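Putative sugar binding protein (Bacteroides vulgatus ATCC 8482, PDB 3KEZ) probably binds sugars as nutrients at the outer membrane, as a calcium-containing member of the SusD family. Local coordinates at residues A[315-318]-A[319-322]. Residues are numbered along the deposited sequence; the frame is centred on the assembly and turned at random.
With CA (calcium ion), chain C.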
ATOM      1  N   TYR A 315      -6.854   3.070  18.628  1.00  9.93           N
ATOM      2  CA  TYR A 315      -6.336   2.196  17.590  1.00 11.07           C
ATOM      3  C   TYR A 315      -7.246   2.237  16.364  1.00 12.07           C
ATOM      4  O   TYR A 315      -8.440   2.505  16.484  1.00 10.86           O
ATOM      5  CB  TYR A 315      -6.231   0.765  18.133  1.00  8.34           C
ATOM      6  CG  TYR A 315      -5.198   0.691  19.222  1.00  8.80           C
ATOM      7  CD1 TYR A 315      -3.883   0.439  18.906  1.00 13.22           C
ATOM      8  CD2 TYR A 315      -5.510   1.005  20.549  1.00 12.73           C
ATOM      9  CE1 TYR A 315      -2.911   0.457  19.856  1.00 10.54           C
ATOM     10  CE2 TYR A 315      -4.533   1.007  21.532  1.00 10.05           C
ATOM     11  CZ  TYR A 315      -3.233   0.716  21.165  1.00 10.85           C
ATOM     12  OH  TYR A 315      -2.232   0.692  22.069  1.00 11.35           O
ATOM     13  N   VAL A 316      -6.678   1.988  15.188  1.00 10.97           N
ATOM     14  CA  VAL A 316      -7.466   1.933  13.970  1.00  9.48           C
ATOM     15  C   VAL A 316      -7.946   0.501  13.784  1.00  9.41           C
ATOM     16  O   VAL A 316      -7.180  -0.397  13.478  1.00 10.58           O
ATOM     17  CB  VAL A 316      -6.678   2.414  12.759  1.00  8.37           C
ATOM     18  CG1 VAL A 316      -7.519   2.314  11.469  1.00 10.09           C
ATOM     19  CG2 VAL A 316      -6.196   3.862  13.008  1.00 11.48           C
ATOM     20  N   ASN A 317      -9.239   0.302  13.967  1.00 10.02           N
ATOM     21  CA  ASN A 317      -9.845  -1.027  14.002  1.00 10.03           C
ATOM     22  C   ASN A 317     -10.309  -1.464  12.613  1.00  9.43           C
ATOM     23  O   ASN A 317     -11.470  -1.885  12.422  1.00 13.59           O
ATOM     24  CB  ASN A 317     -11.040  -1.009  14.985  1.00 10.99           C
ATOM     25  CG  ASN A 317     -11.461  -2.398  15.420  1.00 16.27           C
ATOM     26  OD1 ASN A 317     -10.614  -3.258  15.605  1.00 14.97           O
ATOM     27  ND2 ASN A 317     -12.774  -2.627  15.564  1.00 14.26           N
ATOM     28  N   LYS A 318      -9.405  -1.398  11.644  1.00  9.00           N
ATOM     29  CA  LYS A 318      -9.717  -1.821  10.265  1.00 10.91           C
ATOM     30  C   LYS A 318      -9.419  -3.285  10.011  1.00  9.22           C
ATOM     31  O   LYS A 318      -9.927  -3.871   9.060  1.00 11.73           O
ATOM     32  CB  LYS A 318      -8.941  -0.977   9.249  1.00  7.05           C
ATOM     33  CG  LYS A 318      -9.372   0.475   9.237  1.00  8.04           C
ATOM     34  CD  LYS A 318      -8.569   1.333   8.249  1.00  8.58           C
ATOM     35  CE  LYS A 318      -9.291   2.635   7.933  1.00  6.14           C
ATOM     36  NZ  LYS A 318      -8.556   3.500   6.922  1.00  6.08           N
ATOM     37  N   TYR A 319      -8.548  -3.842  10.827  1.00  7.62           N
ATOM     38  CA  TYR A 319      -8.161  -5.236  10.701  1.00  9.64           C
ATOM     39  C   TYR A 319      -9.059  -6.072  11.606  1.00 11.39           C
ATOM     40  O   TYR A 319      -8.685  -6.479  12.702  1.00  9.64           O
ATOM     41  CB  TYR A 319      -6.688  -5.355  11.031  1.00  6.50           C
ATOM     42  CG  TYR A 319      -5.909  -4.512  10.048  1.00 10.07           C
ATOM     43  CD1 TYR A 319      -5.637  -4.978   8.752  1.00 13.07           C
ATOM     44  CD2 TYR A 319      -5.517  -3.210  10.367  1.00  8.61           C
ATOM     45  CE1 TYR A 319      -4.982  -4.173   7.818  1.00 12.00           C
ATOM     46  CE2 TYR A 319      -4.860  -2.391   9.424  1.00  5.22           C
ATOM     47  CZ  TYR A 319      -4.582  -2.881   8.175  1.00 12.52           C
ATOM     48  OH  TYR A 319      -3.901  -2.069   7.290  1.00 10.62           O
ATOM     49  N   GLN A 320     -10.272  -6.288  11.114  1.00 13.69           N
ATOM     50  CA  GLN A 320     -11.322  -6.966  11.875  1.00 16.18           C
ATOM     51  C   GLN A 320     -11.278  -8.428  11.473  1.00 14.49           C
ATOM     52  O   GLN A 320     -11.270  -8.753  10.298  1.00 14.14           O
ATOM     53  CB  GLN A 320     -12.702  -6.325  11.602  1.00 15.72           C
ATOM     54  CG  GLN A 320     -12.739  -4.840  12.057  1.00 20.11           C
ATOM     55  CD  GLN A 320     -14.027  -4.121  11.749  1.00 24.67           C
ATOM     56  OE1 GLN A 320     -14.979  -4.740  11.295  1.00 18.28           O
ATOM     57  NE2 GLN A 320     -14.067  -2.789  12.008  1.00 13.89           N
ATOM     58  N   PRO A 321     -11.181  -9.314  12.451  1.00 13.82           N
ATOM     59  CA  PRO A 321     -11.155 -10.719  12.061  1.00 15.63           C
ATOM     60  C   PRO A 321     -12.482 -11.136  11.416  1.00 12.82           C
ATOM     61  O   PRO A 321     -13.541 -10.562  11.724  1.00 12.80           O
ATOM     62  CB  PRO A 321     -10.964 -11.437  13.400  1.00 18.30           C
ATOM     63  CG  PRO A 321     -11.598 -10.512  14.412  1.00 18.60           C
ATOM     64  CD  PRO A 321     -11.317  -9.126  13.904  1.00 16.61           C
ATOM     65  N   GLN A 322     -12.407 -12.102  10.514  1.00 12.09           N
ATOM     66  CA  GLN A 322     -13.600 -12.758   9.961  1.00 14.39           C
ATOM     67  C   GLN A 322     -14.193 -13.686  11.029  1.00 12.52           C
ATOM     68  O   GLN A 322     -13.588 -13.895  12.077  1.00 10.92           O
ATOM     69  CB  GLN A 322     -13.249 -13.496   8.651  1.00 16.21           C
ATOM     70  CG  GLN A 322     -13.123 -12.545   7.427  1.00 13.39           C
ATOM     71  CD  GLN A 322     -11.940 -11.541   7.538  1.00 22.37           C
ATOM     72  OE1 GLN A 322     -10.825 -11.882   8.002  1.00 20.65           O
ATOM     73  NE2 GLN A 322     -12.183 -10.300   7.103  1.00 22.85           N
TER
HETATM   74 CA    CA C 501      -8.922 -13.677   7.924  1.00 31.50          CA
HETATM   75  O   HOH W   1      -7.213  -3.219  13.562  1.00  8.59           O
HETATM   76  O   HOH W   2     -10.615 -15.033   6.501  1.00 14.45           O
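Lys318 and Tyr319 pack directly on one another: Lys318 CB lies over one face of the Tyr319 ring, and Tyr319 CG comes 3.7 Å from Lys318 C. Both side chains end at residues 391-395. Tyr319 OH bonds to Ala394 O, which holds the ring in place, while the extended Lys318 chain carries NZ to a salt bridge with Glu395 and to Val393 O and Glu391 O. A water lies in plane at the ring edge; it donates to Val316 O and accepts from Tyr319 N, 3.1 Å from its oxygen.

Gln320 reaches back over the turn. Its CG lies beside the backbone N (chi1 -62°), on the side of the preceding residues, and the extended chain then brings NE2 to Asn317 O in a 2.8 Å hydrogen bond (N-H...O 154°), almost in line with the C=O bond. NE2 also donates to Pro240 O. The Asn317 side chain crosses that of Gln320 at about a right angle.

The backbone makes two inverse gamma turns, centred on Asn317 and Tyr319, each closed by a weak bond: Lys318 N to Val316 O, and Gln320 N to Lys318 O (3.2 Å).

Gln322 OE1 binds calcium at 2.6 Å, alongside Asn261, Glu325, Asp329 and Asn331. This kinked link from strand 313-316 to the metal site thus rests mainly on the Gln320 amide and the polar ends of Lys318 and Tyr319.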